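Local coordinates for CELL WALL surface anchor family protein (Streptococcus pneumoniae, PDB 2WW8) that probably recognises host cells as a pilus adhesin, using an elongated multidomain chain with a bound magnesium ion in a probably integrin-like domain, at residues E288-K294 with I492-R497; Q449-K454 with I500-F505; L735-I741 with K788-L794; G753-Q759 with Y778-T783. All blocks are in the same frame, centred on the assembly; numbering follows the deposited sequence.

Overall arrangement
Followed from the N terminus, the chain lays down 288-294, then 449-454; it returns as 492-497 to close contact 1 and as 500-505 to close contact 2. The two loops cross and touch: Trp496 N probably donates to Lys454 O, 2.8 Å away. They tie the antiparallel sheet holding strands 284-292 and 489-496 to two loops, one before strand 457-458 and one before helix 516-526. Contacts 3 and 4 lie at the far end, the centres of contacts 1 and 3 about 145 Å apart. There contact 4 closes within the longer loop of contact 3, each pairing strands in one of two sheets of a prealbumin-like domain that pack together, Leu789 against Val781 and Phe791 against Leu758.

Contact 1: E288-K294 with I492-R497; sequences EKGVADK and IWLNWR
Arg497 reaches along Gly290 and bonds to the backbone beside a strand end. Its CG sits between the backbone N and the carbonyl carbon (chi1 82°), and the chain then runs extended to NE. NH1 donates to a lone pair of Gly290 O at 3.1 Å, with the acceptor close to the guanidinium plane, while Lys289 N lies over one face. NH1 also forms a salt bridge with Asp444. Next to this, Ala292 and Asn495 exchange two backbone bonds, Ala292 N to Asn495 O at 3.0 Å and Asn495 N to Ala292 O at 2.9 Å, as an antiparallel pair joining strands 284-292 and 489-496. Val291 CG2 packs on Leu494 CD2 at 3.9 Å.

The other end is looser. Exposed Lys294 lies alongside Trp493, its CD 3.7 Å from Trp493 CB, and a water joins Lys294 N to Trp493 O.

Glu288 OE1 is 4.2 Å from Arg497 NE, well out of the guanidinium plane; a water spans the gap, and the same oxygen is salt-bridged to Arg298. The positive charge of Arg497 is probably balanced by Asp444, with Glu288 adding a longer-range attraction.

Contact 2: Q449-K454 with I500-F505; sequences QMFTDK and ILAYPF
Lys454 lays CE over one face of the Phe505 ring, 4.2 Å from the Phe505 ring centroid and 27° off the ring normal, with Lys454 CG near Phe505 CZ. This CH-pi contact, with a Met-aromatic contact at the other end, joins two loops with no regular secondary structure, one leading to strand 457-458 and the other to helix 516-526. Phe505 CG stands anti to the backbone N (chi1 -171°), which carries the ring to the 449-454 segment. There Thr452 O comes within 3.3 Å of Phe505 CZ, and Phe451 O lies at the ring edge, in its plane.

Leu501 fills the angle beside the lysine, its CD1 branch 3.7 Å from Lys454 CG, while its CD2 branch turns to Phe451 O. Phe451 in turn lies side by side with Ile500, both pointing the same way, with Ile500 CG2 3.9 Å from Phe451 CE2. The Phe451 ring also meets Trp496, which links the loops to the neighbouring sheet.

At the far end, the extended Met450 chain brings SD to the edge of the buried Tyr503 ring, 3.7 Å from Tyr503 CE1. The hydroxyl of Tyr503 is hydrogen-bonded to Ile396 N. A water over the other face of the Phe505 ring donates to Thr452 O and Phe505 O. One direct hydrogen bond runs between the backbones: Ala502 N to Phe451 O, 2.9 Å long and nearly straight at 174°, its donor standing well above the carbonyl plane.

Contact 3: L735-I741 with K788-L794; sequences LGDIEFI and KLTFKNL
The side chains of Phe740 and Phe791 cross at about a right angle, Phe740 CD1 coming to the edge of the Phe791 ring, 3.9 Å from Phe791 CE2. On the same face of the sheet, Ile738 CG2 touches both Phe791 CD2 and Leu794 CD1, each at 4.3 Å. The opposite face is mostly polar. Glu739 stretches out with CG anti to the backbone N (chi1 -180°), so that OE2 accepts a hydrogen bond from Thr790 OG1; the modelled length is very short, and its exact value is doubtful. The other carboxylate oxygen, Glu739 OE1, lies 4.3 Å from Lys788 NZ, an attraction of charges beyond salt-bridge range.

These side chains are set by an antiparallel ladder whose strand axes approach to 4.7 Å. Leu789 N donates to Phe740 O at 2.8 Å, and Ile738 and Phe791 exchange a reciprocal pair of bonds. The register then slips at a G1 beta bulge, where Asn793 and Leu794 both face Gly736; Asn793 takes the positive phi (58°) expected of that position, and Leu794 N still bonds to Gly736 O.

Further out, Phe791 packs edge-to-face with Tyr778, whose hydroxyl is hydrogen-bonded to Lys792 N, while Phe740 packs on strand 816-824. One apolar face packed on a second sheet and a mostly polar face on the other side are characteristic of a two-sheet beta sandwich, consistent with the prealbumin-like (CNA_B) fold.

Contact 4: G753-Q759 with Y778-T783; sequences GAVFSLQ and YQNVRT
Val755 and Phe756 pair antiparallel with Arg782 and Val781. Phe756 and Val781 bond reciprocally through their backbones, with Val781 N to Phe756 O at 2.8 Å. At this pair the 778-783 segment bulges: Asn780 and Val781 both face Phe756 in a G1 beta bulge, Asn780 having a positive phi of 57°. The pairing extends past the bulge through Leu758 N and Tyr778 O.

Side chains add further bonds to the pairing. Ser757 OG accepts a bond from Asn780 N at 2.9 Å, and is also hydrogen-bonded to Asn804. Gln779 and Gln759 both bend at chi2 and meet amide to amide, Gln779 NE2 donating to Gln759 OE1 at 2.8 Å; the acceptor lies in the plane of the Gln779 amide, though the two amides are turned 51° apart. At the other end, Thr783 OG1 accepts from Ala754 N at 3.1 Å and is further tied to Leu751 O. The exposed Arg782 lays a guanidinium face over Gly753, with CZ 3.8 Å from Gly753 CA. Leu758 and Tyr778 run side by side, their CB atoms 3.9 Å apart.

Strand 755-761 pairs with 781-782 and also with strand 797-805, while Phe756 and Val781 touch Leu789 of strand 788-794, and Ala754 rests on Lys742 of strand 736-744.

Contact 1: E288-K294 with I492-R497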
# COMPACT_ATOMS: atom_id res chain seq x y z
N GLU A 288 -47.63 22.21 18.00
CA GLU A 288 -48.65 22.14 19.03
C GLU A 288 -49.09 20.73 19.30
O GLU A 288 -49.12 19.87 18.40
CB GLU A 288 -49.88 22.98 18.70
CG GLU A 288 -49.67 24.47 18.83
CD GLU A 288 -51.01 25.22 18.66
OE1 GLU A 288 -52.08 24.71 19.08
OE2 GLU A 288 -51.00 26.34 18.12
N LYS A 289 -49.46 20.51 20.56
CA LYS A 289 -49.94 19.20 20.98
C LYS A 289 -51.13 19.35 21.95
O LYS A 289 -51.42 20.47 22.38
CB LYS A 289 -48.80 18.52 21.74
CG LYS A 289 -47.63 18.14 20.88
CD LYS A 289 -47.92 17.05 19.90
CE LYS A 289 -46.68 16.95 19.00
NZ LYS A 289 -46.79 15.73 18.09
N GLY A 290 -51.82 18.25 22.23
CA GLY A 290 -52.84 18.28 23.26
C GLY A 290 -54.23 18.20 22.62
O GLY A 290 -54.43 18.19 21.37
N VAL A 291 -55.18 18.14 23.54
CA VAL A 291 -56.61 18.01 23.22
C VAL A 291 -57.30 19.28 23.70
O VAL A 291 -56.65 20.31 23.88
CB VAL A 291 -57.15 16.76 23.85
CG1 VAL A 291 -56.58 15.55 23.11
CG2 VAL A 291 -56.91 16.75 25.41
N ALA A 292 -58.62 19.24 23.82
CA ALA A 292 -59.33 20.46 24.19
C ALA A 292 -60.55 20.06 25.03
O ALA A 292 -61.01 18.93 24.95
CB ALA A 292 -59.77 21.22 22.91
N ASP A 293 -61.08 20.98 25.82
CA ASP A 293 -62.33 20.66 26.48
C ASP A 293 -63.49 20.95 25.50
O ASP A 293 -63.26 21.33 24.34
CB ASP A 293 -62.51 21.42 27.80
CG ASP A 293 -62.74 22.94 27.65
OD1 ASP A 293 -62.94 23.45 26.52
OD2 ASP A 293 -62.72 23.59 28.73
N LYS A 294 -64.72 20.75 25.94
CA LYS A 294 -65.84 20.95 25.00
C LYS A 294 -66.09 22.40 24.49
O LYS A 294 -66.82 22.55 23.53
CB LYS A 294 -67.14 20.34 25.55
CG LYS A 294 -67.15 18.78 25.58
CD LYS A 294 -68.25 18.21 26.56
CE LYS A 294 -69.70 18.02 26.00
NZ LYS A 294 -69.63 17.27 24.71
N ILE A 492 -62.85 16.75 33.26
CA ILE A 492 -63.00 17.60 32.11
C ILE A 492 -63.20 16.65 30.92
O ILE A 492 -62.29 15.85 30.62
CB ILE A 492 -61.72 18.49 31.87
CG1 ILE A 492 -61.51 19.45 33.07
CG2 ILE A 492 -61.90 19.24 30.50
CD1 ILE A 492 -60.11 20.19 33.05
N TRP A 493 -64.37 16.72 30.30
CA TRP A 493 -64.56 15.88 29.12
C TRP A 493 -63.61 16.29 28.02
O TRP A 493 -63.47 17.49 27.75
CB TRP A 493 -65.97 16.06 28.55
CG TRP A 493 -67.08 15.47 29.40
CD1 TRP A 493 -68.14 16.16 29.95
CD2 TRP A 493 -67.26 14.10 29.76
NE1 TRP A 493 -68.95 15.29 30.62
CE2 TRP A 493 -68.43 14.02 30.54
CE3 TRP A 493 -66.53 12.93 29.52
CZ2 TRP A 493 -68.92 12.81 31.07
CZ3 TRP A 493 -67.02 11.71 30.04
CH2 TRP A 493 -68.21 11.66 30.81
N LEU A 494 -62.96 15.31 27.38
CA LEU A 494 -62.01 15.59 26.32
C LEU A 494 -62.51 15.44 24.88
O LEU A 494 -63.22 14.46 24.56
CB LEU A 494 -60.76 14.70 26.46
CG LEU A 494 -60.04 14.73 27.81
CD1 LEU A 494 -58.96 13.66 27.88
CD2 LEU A 494 -59.52 16.16 28.18
N ASN A 495 -62.04 16.35 24.03
CA ASN A 495 -62.36 16.31 22.61
C ASN A 495 -61.02 16.45 21.90
O ASN A 495 -60.07 17.04 22.44
CB ASN A 495 -63.22 17.50 22.14
CG ASN A 495 -64.70 17.36 22.42
OD1 ASN A 495 -65.20 16.37 22.93
ND2 ASN A 495 -65.42 18.41 22.05
N TRP A 496 -60.91 15.89 20.68
CA TRP A 496 -59.71 16.23 19.86
C TRP A 496 -59.72 17.75 19.49
O TRP A 496 -60.81 18.33 19.26
CB TRP A 496 -59.78 15.44 18.52
CG TRP A 496 -59.83 14.00 18.76
CD1 TRP A 496 -60.90 13.17 18.58
CD2 TRP A 496 -58.75 13.17 19.25
NE1 TRP A 496 -60.57 11.90 18.96
CE2 TRP A 496 -59.26 11.86 19.35
CE3 TRP A 496 -57.42 13.41 19.62
CZ2 TRP A 496 -58.49 10.78 19.80
CZ3 TRP A 496 -56.65 12.34 20.06
CH2 TRP A 496 -57.20 11.04 20.15
N ARG A 497 -58.58 18.43 19.47
CA ARG A 497 -58.53 19.84 19.07
C ARG A 497 -58.86 20.03 17.58
O ARG A 497 -58.71 19.08 16.78
CB ARG A 497 -57.18 20.48 19.51
CG ARG A 497 -56.02 20.22 18.60
CD ARG A 497 -54.75 20.91 19.16
NE ARG A 497 -53.65 20.97 18.20
CZ ARG A 497 -52.72 20.04 18.07
NH1 ARG A 497 -52.76 18.96 18.85
NH2 ARG A 497 -51.76 20.16 17.15
O HOH W 1 -53.74 23.34 16.73
O HOH W 2 -56.14 16.63 19.79
O HOH W 3 -65.09 19.56 28.35

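Contact 2: Q449-K454 with I500-F505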
# COMPACT_ATOMS: atom_id res chain seq x y z
N GLN A 449 -56.10 9.58 9.88
CA GLN A 449 -57.45 10.11 9.84
C GLN A 449 -57.51 11.53 10.39
O GLN A 449 -56.73 11.96 11.25
CB GLN A 449 -58.42 9.17 10.59
CG GLN A 449 -58.46 7.72 10.06
CD GLN A 449 -59.01 7.61 8.62
OE1 GLN A 449 -59.88 8.40 8.20
NE2 GLN A 449 -58.55 6.59 7.89
N MET A 450 -58.47 12.26 9.87
CA MET A 450 -58.93 13.49 10.48
C MET A 450 -60.33 13.13 11.03
O MET A 450 -61.23 12.83 10.27
CB MET A 450 -59.05 14.62 9.46
CG MET A 450 -57.74 14.94 8.75
SD MET A 450 -58.08 16.08 7.40
CE MET A 450 -56.44 16.42 6.70
N PHE A 451 -60.51 13.15 12.34
CA PHE A 451 -61.69 12.50 12.94
C PHE A 451 -62.93 13.30 12.61
O PHE A 451 -62.89 14.54 12.59
CB PHE A 451 -61.49 12.44 14.47
CG PHE A 451 -60.27 11.68 14.87
CD1 PHE A 451 -60.08 10.37 14.44
CD2 PHE A 451 -59.27 12.28 15.63
CE1 PHE A 451 -58.94 9.66 14.74
CE2 PHE A 451 -58.12 11.57 15.97
CZ PHE A 451 -57.94 10.27 15.53
N THR A 452 -64.02 12.59 12.34
CA THR A 452 -65.31 13.21 12.09
C THR A 452 -66.17 13.25 13.36
O THR A 452 -67.27 13.84 13.36
CB THR A 452 -66.08 12.47 10.99
OG1 THR A 452 -66.31 11.16 11.47
CG2 THR A 452 -65.25 12.33 9.74
N ASP A 453 -65.72 12.64 14.46
CA ASP A 453 -66.35 12.73 15.81
C ASP A 453 -65.30 13.39 16.72
O ASP A 453 -64.18 12.87 16.81
CB ASP A 453 -66.62 11.29 16.27
CG ASP A 453 -67.23 11.17 17.68
OD1 ASP A 453 -67.35 12.16 18.45
OD2 ASP A 453 -67.64 10.03 17.98
N LYS A 454 -65.62 14.53 17.35
CA LYS A 454 -64.68 15.25 18.21
C LYS A 454 -64.37 14.51 19.52
O LYS A 454 -63.44 14.88 20.22
CB LYS A 454 -65.44 16.49 18.72
CG LYS A 454 -65.64 17.54 17.65
CD LYS A 454 -66.12 18.85 18.29
CE LYS A 454 -66.33 19.86 17.15
NZ LYS A 454 -66.87 21.16 17.61
N ILE A 500 -57.00 18.69 14.39
CA ILE A 500 -56.85 17.24 14.23
C ILE A 500 -58.10 16.67 13.56
O ILE A 500 -58.06 15.54 13.08
CB ILE A 500 -56.70 16.58 15.65
CG1 ILE A 500 -55.51 17.12 16.45
CG2 ILE A 500 -56.56 15.09 15.62
CD1 ILE A 500 -54.21 17.34 15.75
N LEU A 501 -59.21 17.41 13.57
CA LEU A 501 -60.47 16.95 13.02
C LEU A 501 -60.56 17.15 11.51
O LEU A 501 -59.71 17.79 10.89
CB LEU A 501 -61.60 17.80 13.65
CG LEU A 501 -61.67 17.72 15.20
CD1 LEU A 501 -62.69 18.74 15.77
CD2 LEU A 501 -62.01 16.32 15.70
N ALA A 502 -61.57 16.50 10.93
CA ALA A 502 -61.97 16.65 9.54
C ALA A 502 -62.35 18.14 9.38
O ALA A 502 -62.72 18.83 10.35
CB ALA A 502 -63.15 15.76 9.36
N TYR A 503 -62.26 18.66 8.16
CA TYR A 503 -62.63 20.05 7.90
C TYR A 503 -63.19 20.12 6.46
O TYR A 503 -62.88 19.26 5.62
CB TYR A 503 -61.40 20.93 8.16
CG TYR A 503 -60.31 20.74 7.11
CD1 TYR A 503 -59.34 19.69 7.20
CD2 TYR A 503 -60.24 21.62 6.03
CE1 TYR A 503 -58.35 19.54 6.22
CE2 TYR A 503 -59.23 21.46 5.05
CZ TYR A 503 -58.31 20.44 5.15
OH TYR A 503 -57.38 20.30 4.13
N PRO A 504 -64.11 21.08 6.17
CA PRO A 504 -64.98 21.81 7.16
C PRO A 504 -65.86 20.86 7.96
O PRO A 504 -66.56 20.00 7.42
CB PRO A 504 -65.79 22.76 6.29
CG PRO A 504 -64.95 22.83 4.95
CD PRO A 504 -64.43 21.44 4.78
N PHE A 505 -65.78 20.95 9.29
CA PHE A 505 -66.30 19.88 10.13
C PHE A 505 -67.80 19.66 9.98
O PHE A 505 -68.31 18.52 10.05
CB PHE A 505 -65.91 20.20 11.58
CG PHE A 505 -66.19 19.10 12.51
CD1 PHE A 505 -65.31 18.03 12.63
CD2 PHE A 505 -67.38 19.10 13.25
CE1 PHE A 505 -65.58 16.96 13.54
CE2 PHE A 505 -67.66 18.06 14.14
CZ PHE A 505 -66.79 16.99 14.30
O HOH W 4 -55.62 14.11 12.25
O HOH W 5 -67.47 15.93 10.92

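Contact 3: L735-I741 with K788-L794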
# COMPACT_ATOMS: atom_id res chain seq x y z
N LEU A 735 67.43 -19.01 1.13
CA LEU A 735 68.67 -19.30 1.84
C LEU A 735 69.92 -18.99 0.99
O LEU A 735 69.89 -19.01 -0.24
CB LEU A 735 68.65 -20.73 2.41
CG LEU A 735 67.51 -21.03 3.40
CD1 LEU A 735 67.32 -22.53 3.54
CD2 LEU A 735 67.63 -20.34 4.78
N GLY A 736 71.02 -18.71 1.67
CA GLY A 736 72.26 -18.39 0.98
C GLY A 736 72.98 -19.55 0.32
O GLY A 736 72.88 -20.71 0.74
N ASP A 737 73.74 -19.17 -0.71
CA ASP A 737 74.70 -20.04 -1.37
C ASP A 737 75.94 -19.29 -1.89
O ASP A 737 75.86 -18.11 -2.25
CB ASP A 737 74.02 -20.84 -2.48
CG ASP A 737 73.63 -19.97 -3.66
OD1 ASP A 737 72.81 -19.04 -3.52
OD2 ASP A 737 74.19 -20.24 -4.74
N ILE A 738 77.08 -19.98 -1.93
CA ILE A 738 78.37 -19.39 -2.28
C ILE A 738 79.30 -20.56 -2.62
O ILE A 738 79.26 -21.63 -1.99
CB ILE A 738 78.92 -18.45 -1.16
CG1 ILE A 738 80.22 -17.78 -1.63
CG2 ILE A 738 79.12 -19.19 0.19
CD1 ILE A 738 80.54 -16.46 -0.92
N GLU A 739 80.10 -20.38 -3.66
CA GLU A 739 81.00 -21.43 -4.12
C GLU A 739 82.40 -20.83 -4.32
O GLU A 739 82.51 -19.72 -4.86
CB GLU A 739 80.50 -21.99 -5.43
CG GLU A 739 81.38 -23.08 -5.97
CD GLU A 739 80.79 -23.65 -7.22
OE1 GLU A 739 81.04 -23.08 -8.31
OE2 GLU A 739 80.04 -24.65 -7.07
N PHE A 740 83.43 -21.57 -3.92
CA PHE A 740 84.83 -21.15 -4.02
C PHE A 740 85.53 -22.23 -4.86
O PHE A 740 85.14 -23.42 -4.83
CB PHE A 740 85.51 -21.09 -2.65
CG PHE A 740 84.89 -20.14 -1.65
CD1 PHE A 740 83.84 -20.53 -0.81
CD2 PHE A 740 85.39 -18.86 -1.49
CE1 PHE A 740 83.28 -19.64 0.13
CE2 PHE A 740 84.83 -17.98 -0.55
CZ PHE A 740 83.78 -18.37 0.27
N ILE A 741 86.54 -21.82 -5.62
CA ILE A 741 87.35 -22.76 -6.37
C ILE A 741 88.75 -22.69 -5.77
O ILE A 741 89.39 -21.61 -5.75
CB ILE A 741 87.39 -22.46 -7.86
CG1 ILE A 741 85.97 -22.48 -8.45
CG2 ILE A 741 88.27 -23.50 -8.59
CD1 ILE A 741 85.54 -21.20 -9.07
N LYS A 788 86.17 -27.34 -6.57
CA LYS A 788 85.00 -26.66 -5.99
C LYS A 788 84.63 -26.97 -4.56
O LYS A 788 84.55 -28.13 -4.17
CB LYS A 788 83.76 -26.82 -6.86
CG LYS A 788 83.90 -26.11 -8.18
CD LYS A 788 82.64 -26.24 -8.99
CE LYS A 788 82.76 -25.44 -10.28
NZ LYS A 788 81.83 -26.13 -11.23
N LEU A 789 84.44 -25.92 -3.78
CA LEU A 789 83.76 -26.00 -2.49
C LEU A 789 82.41 -25.29 -2.55
O LEU A 789 82.36 -24.06 -2.50
CB LEU A 789 84.59 -25.27 -1.45
CG LEU A 789 85.93 -25.92 -1.11
CD1 LEU A 789 86.70 -24.86 -0.40
CD2 LEU A 789 85.79 -27.18 -0.27
N THR A 790 81.34 -26.07 -2.63
CA THR A 790 79.99 -25.58 -2.91
C THR A 790 79.12 -25.63 -1.65
O THR A 790 78.80 -26.73 -1.16
CB THR A 790 79.35 -26.40 -4.05
OG1 THR A 790 80.16 -26.26 -5.22
CG2 THR A 790 77.90 -25.92 -4.36
N PHE A 791 78.75 -24.45 -1.15
CA PHE A 791 77.84 -24.27 -0.02
C PHE A 791 76.46 -23.71 -0.42
O PHE A 791 76.37 -22.75 -1.18
CB PHE A 791 78.49 -23.37 1.04
CG PHE A 791 79.90 -23.78 1.36
CD1 PHE A 791 80.17 -25.05 1.84
CD2 PHE A 791 80.95 -22.91 1.15
CE1 PHE A 791 81.47 -25.43 2.11
CE2 PHE A 791 82.25 -23.28 1.45
CZ PHE A 791 82.51 -24.55 1.92
N LYS A 792 75.40 -24.34 0.06
CA LYS A 792 74.04 -23.90 -0.27
C LYS A 792 73.14 -24.16 0.95
O LYS A 792 73.60 -24.81 1.90
CB LYS A 792 73.54 -24.58 -1.55
CG LYS A 792 73.11 -26.02 -1.35
CD LYS A 792 73.34 -26.86 -2.61
CE LYS A 792 72.72 -28.25 -2.42
NZ LYS A 792 71.38 -28.32 -3.12
N ASN A 793 71.91 -23.65 0.93
CA ASN A 793 70.96 -23.80 2.05
C ASN A 793 71.49 -23.21 3.36
O ASN A 793 71.29 -23.78 4.44
CB ASN A 793 70.51 -25.25 2.25
CG ASN A 793 70.10 -25.93 0.96
OD1 ASN A 793 69.34 -25.39 0.15
ND2 ASN A 793 70.61 -27.15 0.76
N LEU A 794 72.19 -22.08 3.25
CA LEU A 794 72.82 -21.45 4.40
C LEU A 794 71.91 -20.43 5.09
O LEU A 794 71.41 -19.53 4.43
CB LEU A 794 74.13 -20.78 3.98
CG LEU A 794 75.30 -21.58 3.41
CD1 LEU A 794 76.41 -20.56 3.18
CD2 LEU A 794 75.79 -22.72 4.33

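Contact 4: G753-Q759 with Y778-T783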
# COMPACT_ATOMS: atom_id res chain seq x y z
N GLY A 753 91.81 -32.45 -3.44
CA GLY A 753 92.42 -32.97 -2.24
C GLY A 753 92.68 -31.95 -1.14
O GLY A 753 93.31 -32.31 -0.16
N ALA A 754 92.22 -30.70 -1.28
CA ALA A 754 92.28 -29.79 -0.12
C ALA A 754 91.07 -30.07 0.78
O ALA A 754 90.04 -30.51 0.28
CB ALA A 754 92.29 -28.29 -0.55
N VAL A 755 91.19 -29.79 2.07
CA VAL A 755 90.11 -30.08 3.03
C VAL A 755 89.74 -28.80 3.78
O VAL A 755 90.60 -28.11 4.33
CB VAL A 755 90.52 -31.19 4.00
CG1 VAL A 755 89.47 -31.39 5.09
CG2 VAL A 755 90.82 -32.51 3.24
N PHE A 756 88.46 -28.45 3.80
CA PHE A 756 88.01 -27.21 4.41
C PHE A 756 86.82 -27.49 5.32
O PHE A 756 86.14 -28.50 5.13
CB PHE A 756 87.50 -26.26 3.33
CG PHE A 756 88.60 -25.64 2.48
CD1 PHE A 756 89.23 -26.38 1.49
CD2 PHE A 756 88.97 -24.32 2.66
CE1 PHE A 756 90.20 -25.82 0.70
CE2 PHE A 756 89.97 -23.74 1.88
CZ PHE A 756 90.58 -24.49 0.89
N SER A 757 86.57 -26.59 6.27
CA SER A 757 85.42 -26.70 7.14
C SER A 757 84.80 -25.31 7.20
O SER A 757 85.50 -24.34 7.43
CB SER A 757 85.82 -27.18 8.53
OG SER A 757 86.22 -28.54 8.47
N LEU A 758 83.48 -25.25 7.01
CA LEU A 758 82.72 -24.00 7.12
C LEU A 758 82.21 -23.81 8.55
O LEU A 758 81.42 -24.62 9.03
CB LEU A 758 81.56 -23.99 6.12
CG LEU A 758 80.74 -22.70 5.94
CD1 LEU A 758 81.57 -21.40 5.87
CD2 LEU A 758 79.80 -22.83 4.71
N GLN A 759 82.66 -22.75 9.23
CA GLN A 759 82.19 -22.47 10.59
C GLN A 759 81.11 -21.39 10.60
O GLN A 759 81.09 -20.53 9.73
CB GLN A 759 83.33 -22.03 11.50
CG GLN A 759 84.50 -22.99 11.52
CD GLN A 759 84.22 -24.21 12.37
OE1 GLN A 759 83.76 -25.25 11.89
NE2 GLN A 759 84.48 -24.07 13.67
N TYR A 778 79.28 -29.67 5.99
CA TYR A 778 80.35 -28.80 5.53
C TYR A 778 81.55 -28.82 6.49
O TYR A 778 82.21 -27.80 6.72
CB TYR A 778 79.82 -27.38 5.30
CG TYR A 778 78.75 -27.31 4.23
CD1 TYR A 778 78.81 -28.14 3.11
CD2 TYR A 778 77.68 -26.41 4.35
CE1 TYR A 778 77.83 -28.07 2.12
CE2 TYR A 778 76.69 -26.34 3.37
CZ TYR A 778 76.77 -27.17 2.26
OH TYR A 778 75.80 -27.08 1.29
N GLN A 779 81.83 -29.99 7.05
CA GLN A 779 82.98 -30.19 7.92
C GLN A 779 83.86 -31.17 7.16
O GLN A 779 83.34 -32.18 6.66
CB GLN A 779 82.53 -30.74 9.26
CG GLN A 779 81.78 -29.69 10.03
CD GLN A 779 82.73 -28.78 10.76
OE1 GLN A 779 83.69 -29.25 11.38
NE2 GLN A 779 82.48 -27.48 10.69
N ASN A 780 85.15 -30.84 7.02
CA ASN A 780 86.10 -31.69 6.29
C ASN A 780 85.68 -31.97 4.87
O ASN A 780 85.63 -33.12 4.44
CB ASN A 780 86.24 -33.06 6.98
CG ASN A 780 87.06 -32.98 8.24
OD1 ASN A 780 87.04 -31.99 8.97
ND2 ASN A 780 87.81 -34.04 8.49
N VAL A 781 85.34 -30.94 4.12
CA VAL A 781 84.93 -31.17 2.74
C VAL A 781 86.22 -31.20 1.94
O VAL A 781 87.07 -30.32 2.07
CB VAL A 781 83.90 -30.16 2.24
CG1 VAL A 781 82.74 -30.10 3.21
CG2 VAL A 781 84.51 -28.77 2.13
N ARG A 782 86.36 -32.24 1.13
CA ARG A 782 87.57 -32.46 0.37
C ARG A 782 87.24 -32.08 -1.08
O ARG A 782 86.24 -32.58 -1.62
CB ARG A 782 87.93 -33.94 0.47
CG ARG A 782 89.15 -34.32 -0.32
CD ARG A 782 89.53 -35.77 0.02
NE ARG A 782 90.81 -36.14 -0.57
CZ ARG A 782 91.99 -36.02 0.05
NH1 ARG A 782 92.06 -35.54 1.30
NH2 ARG A 782 93.09 -36.39 -0.60
N THR A 783 88.03 -31.21 -1.70
CA THR A 783 87.82 -30.82 -3.10
C THR A 783 88.09 -31.96 -4.08
O THR A 783 88.96 -32.79 -3.82
CB THR A 783 88.71 -29.60 -3.51
OG1 THR A 783 90.12 -29.93 -3.37
CG2 THR A 783 88.36 -28.35 -2.68